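Local atomic coordinates of glycoside hydrolase family protein (Novosphingobium sp. PP1Y, PDB entry 6Q2F), a protein that probably hydrolyses glycosides that carry terminal alpha-L-rhamnose, as an alpha-L-rhamnosidase, and binds a sodium ion. Residues K307-S312 with T316-A321; A998-P1003 with N1096-R1101; D780-A783 with A787-K790; L425-P430 with Q436-L441. All blocks are in the same frame, centred on the assembly; numbering follows the deposited sequence.

Contact 1. Residues K307-S312 with T316-A321; sequences KALELS and TTISFA
The hydroxyl of T316 faces E310 because OG1 stands beside its own backbone N (chi1 -64°). From there T316 OG1 donates to E310 O at 2.6 Å, in the carbonyl plane. The methyl branch, T316 CG2, lies against L309 CB at 4.1 Å. A water donates to T316 OG1 at 2.7 Å and accepts from S312 N at 2.9 Å. One hydroxyl thus serves a carbonyl directly and an N-H through the water, which ties the loop end of 307-312 to the start of the facing strand.

I318 fills the middle. Its CG1 takes the position between the backbone N and the carbonyl carbon (chi1 56°), and this sends CD1 toward L309. The two side chains cross at about a right angle, with I318 CD1 3.6 Å from L309 CG. K307 runs the other way along I318, its CD 3.8 Å from I318 CB. Beyond a bend in the lysine chain, K307 NZ makes a weak hydrogen bond to S319 O at 3.3 Å. The amine also has a salt bridge to D380.

No backbone hydrogen bond joins the segments, although their directions lie 158° apart. Two outermost strands of different antiparallel sheets meet here through side chains, consistent with the edge of a beta-sandwich. Strand 303-308 borders a six-stranded sheet, and K307 bonds through its backbone to L294. Strand 316-325 borders a four-stranded one, where T316 bonds to V276. L294 of strand 293-297 touches both L309 and I318, and V276 of strand 268-277 also touches L309.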
loop_
_atom_site.group_PDB
_atom_site.type_symbol
_atom_site.label_atom_id
_atom_site.label_comp_id
_atom_site.label_asym_id
_atom_site.label_seq_id
_atom_site.Cartn_x
_atom_site.Cartn_y
_atom_site.Cartn_z
ATOM N N LYS A 307 -24.731 19.586 14.746
ATOM C CA LYS A 307 -23.938 18.538 14.119
ATOM C C LYS A 307 -22.618 19.147 13.672
ATOM O O LYS A 307 -22.544 20.344 13.386
ATOM C CB LYS A 307 -24.668 17.918 12.915
ATOM C CG LYS A 307 -23.988 16.685 12.322
ATOM C CD LYS A 307 -24.781 16.131 11.156
ATOM C CE LYS A 307 -24.773 14.615 11.139
ATOM N NZ LYS A 307 -25.873 14.118 10.272
ATOM N N ALA A 308 -21.582 18.317 13.626
ATOM C CA ALA A 308 -20.284 18.746 13.129
ATOM C C ALA A 308 -20.193 18.528 11.623
ATOM O O ALA A 308 -20.933 17.734 11.037
ATOM C CB ALA A 308 -19.151 17.999 13.837
ATOM N N LEU A 309 -19.264 19.249 10.999
ATOM C CA LEU A 309 -19.038 19.175 9.559
ATOM C C LEU A 309 -17.559 18.921 9.314
ATOM O O LEU A 309 -16.736 19.815 9.537
ATOM C CB LEU A 309 -19.469 20.465 8.855
ATOM C CG LEU A 309 -20.936 20.896 8.883
ATOM C CD1 LEU A 309 -21.248 21.723 10.117
ATOM C CD2 LEU A 309 -21.283 21.666 7.623
ATOM N N GLU A 310 -17.216 17.718 8.852
ATOM C CA GLU A 310 -15.871 17.509 8.331
ATOM C C GLU A 310 -15.729 18.275 7.027
ATOM O O GLU A 310 -16.578 18.164 6.135
ATOM C CB GLU A 310 -15.580 16.028 8.105
ATOM C CG GLU A 310 -14.874 15.335 9.264
ATOM C CD GLU A 310 -14.160 14.064 8.831
ATOM O OE1 GLU A 310 -13.123 14.163 8.137
ATOM O OE2 GLU A 310 -14.644 12.964 9.176
ATOM N N LEU A 311 -14.668 19.070 6.924
ATOM C CA LEU A 311 -14.434 19.912 5.764
ATOM C C LEU A 311 -13.383 19.282 4.863
ATOM O O LEU A 311 -12.557 18.475 5.302
ATOM C CB LEU A 311 -13.996 21.311 6.190
ATOM C CG LEU A 311 -15.055 22.027 7.027
ATOM C CD1 LEU A 311 -14.565 23.404 7.467
ATOM C CD2 LEU A 311 -16.374 22.121 6.254
ATOM N N SER A 312 -13.425 19.609 3.592
ATOM C CA SER A 312 -12.522 19.037 2.640
ATOM C C SER A 312 -12.431 19.896 1.431
ATOM O O SER A 312 -12.909 20.988 1.421
ATOM C CB SER A 312 -13.022 17.661 2.226
ATOM O OG SER A 312 -14.128 17.744 1.374
ATOM N N THR A 316 -19.367 20.310 1.987
ATOM C CA THR A 316 -19.895 19.349 2.949
ATOM C C THR A 316 -21.350 19.688 3.223
ATOM O O THR A 316 -21.663 20.808 3.637
ATOM C CB THR A 316 -19.098 19.361 4.256
ATOM O OG1 THR A 316 -17.752 18.938 4.007
ATOM C CG2 THR A 316 -19.731 18.422 5.265
ATOM N N THR A 317 -22.236 18.726 2.990
ATOM C CA THR A 317 -23.652 18.882 3.277
ATOM C C THR A 317 -24.022 17.957 4.425
ATOM O O THR A 317 -23.626 16.792 4.431
ATOM C CB THR A 317 -24.487 18.566 2.039
ATOM O OG1 THR A 317 -24.125 19.477 0.990
ATOM C CG2 THR A 317 -25.965 18.704 2.348
ATOM N N ILE A 318 -24.742 18.487 5.409
ATOM C CA ILE A 318 -25.258 17.698 6.516
ATOM C C ILE A 318 -26.742 17.979 6.606
ATOM O O ILE A 318 -27.197 19.067 6.250
ATOM C CB ILE A 318 -24.572 18.021 7.860
ATOM C CG1 ILE A 318 -24.701 19.512 8.171
ATOM C CG2 ILE A 318 -23.108 17.561 7.852
ATOM C CD1 ILE A 318 -24.311 19.869 9.591
ATOM N N SER A 319 -27.495 16.992 7.086
ATOM C CA SER A 319 -28.926 17.126 7.292
ATOM C C SER A 319 -29.269 16.616 8.683
ATOM O O SER A 319 -28.563 15.773 9.241
ATOM C CB SER A 319 -29.719 16.356 6.231
ATOM O OG SER A 319 -31.102 16.620 6.360
ATOM N N PHE A 320 -30.372 17.118 9.235
ATOM C CA PHE A 320 -30.682 16.836 10.630
ATOM C C PHE A 320 -32.171 17.026 10.874
ATOM O O PHE A 320 -32.903 17.530 10.018
ATOM C CB PHE A 320 -29.866 17.737 11.556
ATOM C CG PHE A 320 -29.600 19.099 10.980
ATOM C CD1 PHE A 320 -30.553 20.098 11.060
ATOM C CD2 PHE A 320 -28.400 19.374 10.347
ATOM C CE1 PHE A 320 -30.313 21.347 10.524
ATOM C CE2 PHE A 320 -28.156 20.617 9.808
ATOM C CZ PHE A 320 -29.113 21.607 9.899
ATOM N N ALA A 321 -32.607 16.600 12.056
ATOM C CA ALA A 321 -33.946 16.929 12.513
ATOM C C ALA A 321 -34.100 18.448 12.582
ATOM O O ALA A 321 -33.145 19.148 12.941
ATOM C CB ALA A 321 -34.210 16.298 13.882
HETATM O O HOH W 1 -16.069 20.726 2.982
#

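Contact 2. Residues A998-P1003 with N1096-R1101; sequences ADRGAP and NTWVNR
R1000 and R1101 have the nearest CA atoms of the two segments, with R1000 CA 8.1 Å from R1101 CA. Segment 998-1003 is a loop between strands 992-996 and 1005-1008, and it turns at G1001 with a positive phi of 80°. Segment 1096-1101 leaves strand 1086-1095 and enters helix 1099-1105. T1097 OG1 caps the entry with a weak bond from V1099 N at 3.3 Å.

Long side chains and two waters span the distance between the backbones. The guanidinium of R1000 lies against the far end of the W1098 indole. W1098 CH2 sits over one guanidinium face, displaced toward its rim, and is 3.6 Å from R1000 NH1. The two planes are inclined by 36°, so this is not a flat stack. R1000 NH1 also makes a weak bond to S1026 O. W1098 has further partners outside the two segments: NE1 donates to Q704 O, and the ring packs edge-to-face with W653.

R1101 reaches the loop through the waters. One bridges R1101 NH1 and R1000 O, at 2.8 Å from each. The other joins R1101 NH1 to G1001 O, which lies 2.9 Å from that water. R1101 NH2 is held by a salt bridge to D1105.

Both segments leave strands of one six-stranded antiparallel sheet. The arrangement is consistent with a galactose-binding-like beta-sandwich, whose connecting loops and short helix meet at one end.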
loop_
_atom_site.group_PDB
_atom_site.type_symbol
_atom_site.label_atom_id
_atom_site.label_comp_id
_atom_site.label_asym_id
_atom_site.label_seq_id
_atom_site.Cartn_x
_atom_site.Cartn_y
_atom_site.Cartn_z
ATOM N N ALA A 998 41.452 3.454 -1.554
ATOM C CA ALA A 998 42.084 4.659 -2.061
ATOM C C ALA A 998 41.035 5.703 -2.439
ATOM O O ALA A 998 39.864 5.389 -2.687
ATOM C CB ALA A 998 42.971 4.334 -3.266
ATOM N N ASP A 999 41.473 6.963 -2.449
ATOM C CA ASP A 999 40.638 8.097 -2.861
ATOM C C ASP A 999 39.408 8.224 -1.972
ATOM O O ASP A 999 38.307 8.536 -2.427
ATOM C CB ASP A 999 40.261 7.984 -4.335
ATOM C CG ASP A 999 41.490 7.990 -5.227
ATOM O OD1 ASP A 999 42.348 8.880 -5.026
ATOM O OD2 ASP A 999 41.631 7.090 -6.083
ATOM N N ARG A 1000 39.602 7.974 -0.683
ATOM C CA ARG A 1000 38.529 8.088 0.294
ATOM C C ARG A 1000 38.941 8.981 1.454
ATOM O O ARG A 1000 38.298 8.957 2.508
ATOM C CB ARG A 1000 38.109 6.708 0.801
ATOM C CG ARG A 1000 37.364 5.898 -0.253
ATOM C CD ARG A 1000 36.107 6.620 -0.709
ATOM N NE ARG A 1000 35.582 6.046 -1.944
ATOM C CZ ARG A 1000 34.718 5.037 -1.987
ATOM N NH1 ARG A 1000 34.266 4.509 -0.862
ATOM N NH2 ARG A 1000 34.287 4.572 -3.149
ATOM N N GLY A 1001 40.001 9.770 1.276
ATOM C CA GLY A 1001 40.443 10.674 2.313
ATOM C C GLY A 1001 41.259 10.037 3.413
ATOM O O GLY A 1001 41.670 10.740 4.337
ATOM N N ALA A 1002 41.518 8.745 3.351
ATOM C CA ALA A 1002 42.308 8.093 4.380
ATOM C C ALA A 1002 43.731 7.843 3.905
ATOM O O ALA A 1002 43.981 7.750 2.701
ATOM C CB ALA A 1002 41.653 6.767 4.789
ATOM N N PRO A 1003 44.694 7.712 4.820
ATOM C CA PRO A 1003 46.037 7.303 4.401
ATOM C C PRO A 1003 46.006 5.899 3.821
ATOM O O PRO A 1003 45.060 5.139 4.028
ATOM C CB PRO A 1003 46.858 7.351 5.695
ATOM C CG PRO A 1003 45.859 7.153 6.767
ATOM C CD PRO A 1003 44.593 7.827 6.286
ATOM N N ASN A 1096 31.768 0.259 5.801
ATOM C CA ASN A 1096 30.804 1.026 6.582
ATOM C C ASN A 1096 29.932 1.828 5.614
ATOM O O ASN A 1096 29.981 1.617 4.401
ATOM C CB ASN A 1096 31.513 1.920 7.596
ATOM C CG ASN A 1096 32.443 2.916 6.936
ATOM O OD1 ASN A 1096 32.799 2.761 5.764
ATOM N ND2 ASN A 1096 32.857 3.938 7.689
ATOM N N THR A 1097 29.132 2.746 6.155
ATOM C CA THR A 1097 28.276 3.609 5.350
ATOM C C THR A 1097 29.013 4.898 4.971
ATOM O O THR A 1097 30.096 5.204 5.474
ATOM C CB THR A 1097 26.995 3.976 6.098
ATOM O OG1 THR A 1097 27.331 4.765 7.248
ATOM C CG2 THR A 1097 26.207 2.721 6.525
ATOM N N TRP A 1098 28.390 5.669 4.075
ATOM C CA TRP A 1098 28.912 6.979 3.693
ATOM C C TRP A 1098 28.747 8.038 4.765
ATOM O O TRP A 1098 29.224 9.160 4.557
ATOM C CB TRP A 1098 28.213 7.494 2.433
ATOM C CG TRP A 1098 28.816 7.008 1.177
ATOM C CD1 TRP A 1098 28.261 6.119 0.278
ATOM C CD2 TRP A 1098 30.100 7.364 0.658
ATOM N NE1 TRP A 1098 29.134 5.919 -0.774
ATOM C CE2 TRP A 1098 30.263 6.677 -0.568
ATOM C CE3 TRP A 1098 31.125 8.217 1.097
ATOM C CZ2 TRP A 1098 31.422 6.800 -1.349
ATOM C CZ3 TRP A 1098 32.272 8.346 0.313
ATOM C CH2 TRP A 1098 32.411 7.639 -0.893
ATOM N N VAL A 1099 28.088 7.725 5.882
ATOM C CA VAL A 1099 27.670 8.764 6.823
ATOM C C VAL A 1099 28.873 9.562 7.323
ATOM O O VAL A 1099 28.846 10.800 7.377
ATOM C CB VAL A 1099 26.884 8.134 7.989
ATOM C CG1 VAL A 1099 26.671 9.135 9.118
ATOM C CG2 VAL A 1099 25.555 7.594 7.492
ATOM N N ASN A 1100 29.943 8.862 7.705
ATOM C CA ASN A 1100 31.040 9.513 8.405
ATOM C C ASN A 1100 31.830 10.418 7.467
ATOM O O ASN A 1100 32.233 11.515 7.855
ATOM C CB ASN A 1100 31.953 8.459 9.046
ATOM C CG ASN A 1100 31.334 7.797 10.279
ATOM O OD1 ASN A 1100 30.221 8.132 10.689
ATOM N ND2 ASN A 1100 32.064 6.853 10.876
ATOM N N ARG A 1101 32.073 9.972 6.231
ATOM C CA ARG A 1101 32.761 10.822 5.258
ATOM C C ARG A 1101 31.904 12.012 4.848
ATOM O O ARG A 1101 32.440 13.060 4.472
ATOM C CB ARG A 1101 33.143 10.008 4.019
ATOM C CG ARG A 1101 34.072 10.743 3.067
ATOM C CD ARG A 1101 35.384 11.121 3.796
ATOM N NE ARG A 1101 35.427 12.522 4.194
ATOM C CZ ARG A 1101 36.494 13.124 4.719
ATOM N NH1 ARG A 1101 37.613 12.448 4.908
ATOM N NH2 ARG A 1101 36.444 14.408 5.044
HETATM O O HOH W 2 38.222 9.695 5.220
HETATM O O HOH W 3 40.578 13.288 5.024
#

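Contact 3. Residues D780-A783 with A787-K790; sequences DLVA and ARYK
D780 OD2 accepts a hydrogen bond from R788 NH1 at 2.8 Å, and a less certainly placed water is probably a second donor. The aspartate belongs to a salt-bridge network on an antiparallel beta hairpin, strands 780-782 and 788-794. The arginine uses the anti lone pair of OD2 and keeps that oxygen close to its own guanidinium plane, though the carboxylate is turned 69° against it. K790 NZ comes to the other oxygen, D780 OD1, at 2.9 Å, on its syn side. The lysine chain bends twice to bring its amine back to the aspartate. One carboxylate therefore binds two cations. Each cation is also shared with a second acid, D777 for R788 and E779 for K790.

The backbones are joined by three hydrogen bonds. L781 and Y789 form a hydrogen-bonded pair, with L781 N to Y789 O 2.8 Å and Y789 N to L781 O 2.7 Å. A783 N donates to A787 O at 3.0 Å near the turn. Between these lies the non-hydrogen-bonded pair V782 and R788. L781 and Y789 send their side chains to one face of the sheet, and Y789 OH bonds to D763. V782 and R788 share the opposite face. The arginine extends from its backbone and bends at chi3 (-61°), which lays the guanidinium over the valine. V782 CG1 sits over the centre of that flat group, 3.5 Å from R788 CZ.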
loop_
_atom_site.group_PDB
_atom_site.type_symbol
_atom_site.label_atom_id
_atom_site.label_comp_id
_atom_site.label_asym_id
_atom_site.label_seq_id
_atom_site.Cartn_x
_atom_site.Cartn_y
_atom_site.Cartn_z
ATOM N N ASP A 780 -13.537 -28.531 4.437
ATOM C CA ASP A 780 -12.623 -27.454 4.084
ATOM C C ASP A 780 -13.198 -26.588 2.969
ATOM O O ASP A 780 -14.102 -26.988 2.236
ATOM C CB ASP A 780 -11.272 -28.002 3.604
ATOM C CG ASP A 780 -10.464 -28.675 4.702
ATOM O OD1 ASP A 780 -10.716 -28.425 5.896
ATOM O OD2 ASP A 780 -9.558 -29.456 4.342
ATOM N N LEU A 781 -12.616 -25.404 2.817
ATOM C CA LEU A 781 -12.858 -24.555 1.659
ATOM C C LEU A 781 -11.567 -24.456 0.872
ATOM O O LEU A 781 -10.518 -24.099 1.430
ATOM C CB LEU A 781 -13.324 -23.164 2.071
ATOM C CG LEU A 781 -14.678 -23.211 2.749
ATOM C CD1 LEU A 781 -14.924 -21.960 3.560
ATOM C CD2 LEU A 781 -15.737 -23.387 1.688
ATOM N N VAL A 782 -11.637 -24.780 -0.411
ATOM C CA VAL A 782 -10.446 -24.768 -1.240
ATOM C C VAL A 782 -10.674 -23.851 -2.427
ATOM O O VAL A 782 -11.805 -23.633 -2.875
ATOM C CB VAL A 782 -10.055 -26.178 -1.717
ATOM C CG1 VAL A 782 -9.766 -27.077 -0.513
ATOM C CG2 VAL A 782 -11.162 -26.755 -2.572
ATOM N N ALA A 783 -9.572 -23.301 -2.912
ATOM C CA ALA A 783 -9.481 -22.470 -4.094
ATOM C C ALA A 783 -8.694 -23.223 -5.154
ATOM O O ALA A 783 -7.929 -24.135 -4.830
ATOM C CB ALA A 783 -8.785 -21.138 -3.773
ATOM N N ALA A 787 -4.937 -23.104 -2.138
ATOM C CA ALA A 787 -5.288 -22.533 -0.853
ATOM C C ALA A 787 -6.441 -23.333 -0.264
ATOM O O ALA A 787 -7.361 -23.741 -0.980
ATOM C CB ALA A 787 -5.672 -21.063 -1.010
ATOM N N ARG A 788 -6.367 -23.590 1.039
ATOM C CA ARG A 788 -7.270 -24.532 1.689
ATOM C C ARG A 788 -7.482 -24.066 3.118
ATOM O O ARG A 788 -6.521 -23.952 3.881
ATOM C CB ARG A 788 -6.693 -25.952 1.668
ATOM C CG ARG A 788 -7.380 -26.925 2.632
ATOM C CD ARG A 788 -6.719 -28.302 2.602
ATOM N NE ARG A 788 -6.789 -28.898 1.277
ATOM C CZ ARG A 788 -7.828 -29.607 0.842
ATOM N NH1 ARG A 788 -8.883 -29.805 1.634
ATOM N NH2 ARG A 788 -7.817 -30.111 -0.382
ATOM N N TYR A 789 -8.733 -23.832 3.495
ATOM C CA TYR A 789 -9.043 -23.257 4.792
ATOM C C TYR A 789 -10.013 -24.146 5.563
ATOM O O TYR A 789 -10.928 -24.753 4.983
ATOM C CB TYR A 789 -9.657 -21.873 4.625
ATOM C CG TYR A 789 -8.869 -20.992 3.686
ATOM C CD1 TYR A 789 -7.782 -20.270 4.153
ATOM C CD2 TYR A 789 -9.203 -20.889 2.339
ATOM C CE1 TYR A 789 -7.042 -19.449 3.305
ATOM C CE2 TYR A 789 -8.478 -20.050 1.475
ATOM C CZ TYR A 789 -7.397 -19.349 1.975
ATOM O OH TYR A 789 -6.655 -18.550 1.147
ATOM N N LYS A 790 -9.824 -24.159 6.889
ATOM C CA LYS A 790 -10.748 -24.820 7.800
ATOM C C LYS A 790 -12.023 -24.018 8.004
ATOM O O LYS A 790 -13.064 -24.604 8.315
ATOM C CB LYS A 790 -10.095 -25.054 9.169
ATOM C CG LYS A 790 -8.726 -25.684 9.111
ATOM C CD LYS A 790 -8.741 -27.031 8.429
ATOM C CE LYS A 790 -9.667 -28.023 9.109
ATOM N NZ LYS A 790 -9.573 -29.351 8.424
HETATM O O HOH W 4 -7.830 -29.605 6.771
#

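Contact 4. Residues L425-P430 with Q436-L441; sequences LDWAAP and QHWRVL
W427 drives its ring edge into the face of W438, and this T-shaped pair is the tight part of the contact. W427 CH2 lies over the middle of the indole, 3.5 Å from W438 CD2. The six-membered rings stand at 79° to each other, with centroids 4.9 Å apart. W427 extends toward the strand because its CG is anti to the backbone N (chi1 -175°).

The W438 ring is also held at its edge. W438 NE1 donates to P430 O at 2.8 Å. The bond is almost straight, at 178°, and the oxygen lies in the indole plane. It satisfies the buried N-H and fixes the rotation of the ring. P430 CG presses close to W438 CZ2 at 3.4 Å, and A429 CB meets W438 CD1 at 3.8 Å. The proline itself is exposed, so the contact opens to solvent on this side.

Packing is looser at the other end. There V440 meets two partners, with L425 CD2 4.2 Å from V440 CG1 and W427 CZ3 4.2 Å from V440 CG2. These contacts are apolar, and the residues are buried.

P215 of strand 206-217 and L160 of strand 151-160 also touch W438. Strand 436-447 lies between those two strands in a four-stranded antiparallel sheet. Segment 425-430 includes the short strand 428-429, which pairs with 164-165. A loop with a short strand thus packs over one face of an antiparallel sheet, and a T-shaped tryptophan pair joins the two layers.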
loop_
_atom_site.group_PDB
_atom_site.type_symbol
_atom_site.label_atom_id
_atom_site.label_comp_id
_atom_site.label_asym_id
_atom_site.label_seq_id
_atom_site.Cartn_x
_atom_site.Cartn_y
_atom_site.Cartn_z
ATOM N N LEU A 425 -35.583 22.726 -23.954
ATOM C CA LEU A 425 -36.215 21.492 -23.503
ATOM C C LEU A 425 -37.666 21.501 -23.957
ATOM O O LEU A 425 -38.423 22.402 -23.591
ATOM C CB LEU A 425 -36.124 21.363 -21.982
ATOM C CG LEU A 425 -36.705 20.105 -21.338
ATOM C CD1 LEU A 425 -35.788 18.920 -21.579
ATOM C CD2 LEU A 425 -36.906 20.350 -19.857
ATOM N N ASP A 426 -38.054 20.565 -24.804
ATOM C CA ASP A 426 -39.412 20.505 -25.311
ATOM C C ASP A 426 -40.209 19.539 -24.442
ATOM O O ASP A 426 -40.216 18.357 -24.687
ATOM C CB ASP A 426 -39.320 20.114 -26.793
ATOM C CG ASP A 426 -40.405 19.167 -27.261
ATOM O OD1 ASP A 426 -41.582 19.355 -26.925
ATOM O OD2 ASP A 426 -40.071 18.245 -28.020
ATOM N N TRP A 427 -40.897 20.064 -23.436
ATOM C CA TRP A 427 -41.630 19.253 -22.477
ATOM C C TRP A 427 -42.898 19.951 -22.017
ATOM O O TRP A 427 -42.893 21.146 -21.722
ATOM C CB TRP A 427 -40.745 18.916 -21.272
ATOM C CG TRP A 427 -41.356 17.998 -20.280
ATOM C CD1 TRP A 427 -42.025 16.834 -20.533
ATOM C CD2 TRP A 427 -41.302 18.128 -18.855
ATOM N NE1 TRP A 427 -42.416 16.248 -19.351
ATOM C CE2 TRP A 427 -41.979 17.023 -18.308
ATOM C CE3 TRP A 427 -40.755 19.080 -17.989
ATOM C CZ2 TRP A 427 -42.124 16.844 -16.938
ATOM C CZ3 TRP A 427 -40.905 18.903 -16.630
ATOM C CH2 TRP A 427 -41.586 17.796 -16.118
ATOM N N ALA A 428 -43.981 19.186 -21.956
ATOM C CA ALA A 428 -45.224 19.649 -21.346
ATOM C C ALA A 428 -45.246 19.127 -19.916
ATOM O O ALA A 428 -45.525 17.948 -19.677
ATOM C CB ALA A 428 -46.435 19.177 -22.142
ATOM N N ALA A 429 -44.936 20.004 -18.966
ATOM C CA ALA A 429 -44.852 19.622 -17.565
ATOM C C ALA A 429 -46.228 19.215 -17.056
ATOM O O ALA A 429 -47.121 20.063 -16.953
ATOM C CB ALA A 429 -44.287 20.770 -16.731
ATOM N N PRO A 430 -46.444 17.938 -16.739
ATOM C CA PRO A 430 -47.775 17.520 -16.288
ATOM C C PRO A 430 -48.192 18.252 -15.021
ATOM O O PRO A 430 -47.361 18.667 -14.205
ATOM C CB PRO A 430 -47.626 16.010 -16.046
ATOM C CG PRO A 430 -46.180 15.716 -16.111
ATOM C CD PRO A 430 -45.532 16.799 -16.911
ATOM N N GLN A 436 -46.830 21.787 -4.978
ATOM C CA GLN A 436 -45.894 20.810 -5.531
ATOM C C GLN A 436 -45.465 21.306 -6.905
ATOM O O GLN A 436 -46.306 21.437 -7.801
ATOM C CB GLN A 436 -46.555 19.437 -5.633
ATOM C CG GLN A 436 -45.742 18.273 -5.113
ATOM C CD GLN A 436 -46.566 16.999 -5.008
ATOM O OE1 GLN A 436 -47.610 16.979 -4.356
ATOM N NE2 GLN A 436 -46.102 15.933 -5.657
ATOM N N HIS A 437 -44.176 21.585 -7.082
ATOM C CA HIS A 437 -43.666 22.007 -8.381
ATOM C C HIS A 437 -42.670 20.992 -8.928
ATOM O O HIS A 437 -42.316 20.005 -8.272
ATOM C CB HIS A 437 -43.039 23.407 -8.306
ATOM C CG HIS A 437 -41.782 23.481 -7.495
ATOM N ND1 HIS A 437 -41.788 23.650 -6.127
ATOM C CD2 HIS A 437 -40.478 23.459 -7.866
ATOM C CE1 HIS A 437 -40.543 23.705 -5.687
ATOM N NE2 HIS A 437 -39.730 23.594 -6.723
ATOM N N TRP A 438 -42.237 21.236 -10.164
ATOM C CA TRP A 438 -41.292 20.365 -10.846
ATOM C C TRP A 438 -39.860 20.822 -10.611
ATOM O O TRP A 438 -39.569 22.021 -10.564
ATOM C CB TRP A 438 -41.572 20.321 -12.351
ATOM C CG TRP A 438 -42.697 19.415 -12.735
ATOM C CD1 TRP A 438 -43.970 19.781 -13.087
ATOM C CD2 TRP A 438 -42.657 17.985 -12.803
ATOM N NE1 TRP A 438 -44.720 18.661 -13.370
ATOM C CE2 TRP A 438 -43.939 17.548 -13.199
ATOM C CE3 TRP A 438 -41.665 17.031 -12.567
ATOM C CZ2 TRP A 438 -44.246 16.201 -13.365
ATOM C CZ3 TRP A 438 -41.975 15.692 -12.730
ATOM C CH2 TRP A 438 -43.252 15.291 -13.128
ATOM N N ARG A 439 -38.970 19.860 -10.574
ATOM C CA ARG A 439 -37.574 20.131 -10.486
ATOM C C ARG A 439 -36.958 19.406 -11.643
ATOM O O ARG A 439 -37.180 18.256 -11.829
ATOM C CB ARG A 439 -37.024 19.610 -9.203
ATOM C CG ARG A 439 -35.708 20.198 -8.820
ATOM C CD ARG A 439 -35.695 20.226 -7.333
ATOM N NE ARG A 439 -34.373 20.194 -6.798
ATOM C CZ ARG A 439 -34.109 19.892 -5.540
ATOM N NH1 ARG A 439 -35.085 19.599 -4.699
ATOM N NH2 ARG A 439 -32.857 19.903 -5.120
ATOM N N VAL A 440 -36.171 20.122 -12.412
ATOM C CA VAL A 440 -35.520 19.552 -13.547
ATOM C C VAL A 440 -34.033 19.584 -13.305
ATOM O O VAL A 440 -33.456 20.607 -13.070
ATOM C CB VAL A 440 -35.857 20.304 -14.817
ATOM C CG1 VAL A 440 -35.265 19.618 -16.016
ATOM C CG2 VAL A 440 -37.347 20.422 -14.951
ATOM N N LEU A 441 -33.445 18.414 -13.392
ATOM C CA LEU A 441 -32.050 18.228 -13.162
ATOM C C LEU A 441 -31.326 17.902 -14.437
ATOM O O LEU A 441 -31.638 16.948 -15.096
ATOM C CB LEU A 441 -31.919 17.081 -12.188
ATOM C CG LEU A 441 -30.635 16.778 -11.486
ATOM C CD1 LEU A 441 -29.955 18.056 -11.127
ATOM C CD2 LEU A 441 -30.949 16.018 -10.235
#

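How the contacts relate
The four contacts are separate sites, and none touches another. Contacts 1 and 4 are the nearest two, about 10 Å apart at their nearest atoms and on the same side of the chain's centre. Contact 2 lies on the opposite side from both. Contact 3 is the only one that joins paired strands, and it combines backbone bonds with charges. Contacts 1 and 4 instead join elements of different sheets by side chains: contact 1 mixes aliphatic packing with polar ends, while contact 4 is largely aromatic. Contacts 3 and 4 are mostly buried. Contacts 1 and 2 are partly buried. Water takes part in contacts 1, 2 and 3, but only in contact 2 does it carry all the hydrogen bonding between the segments.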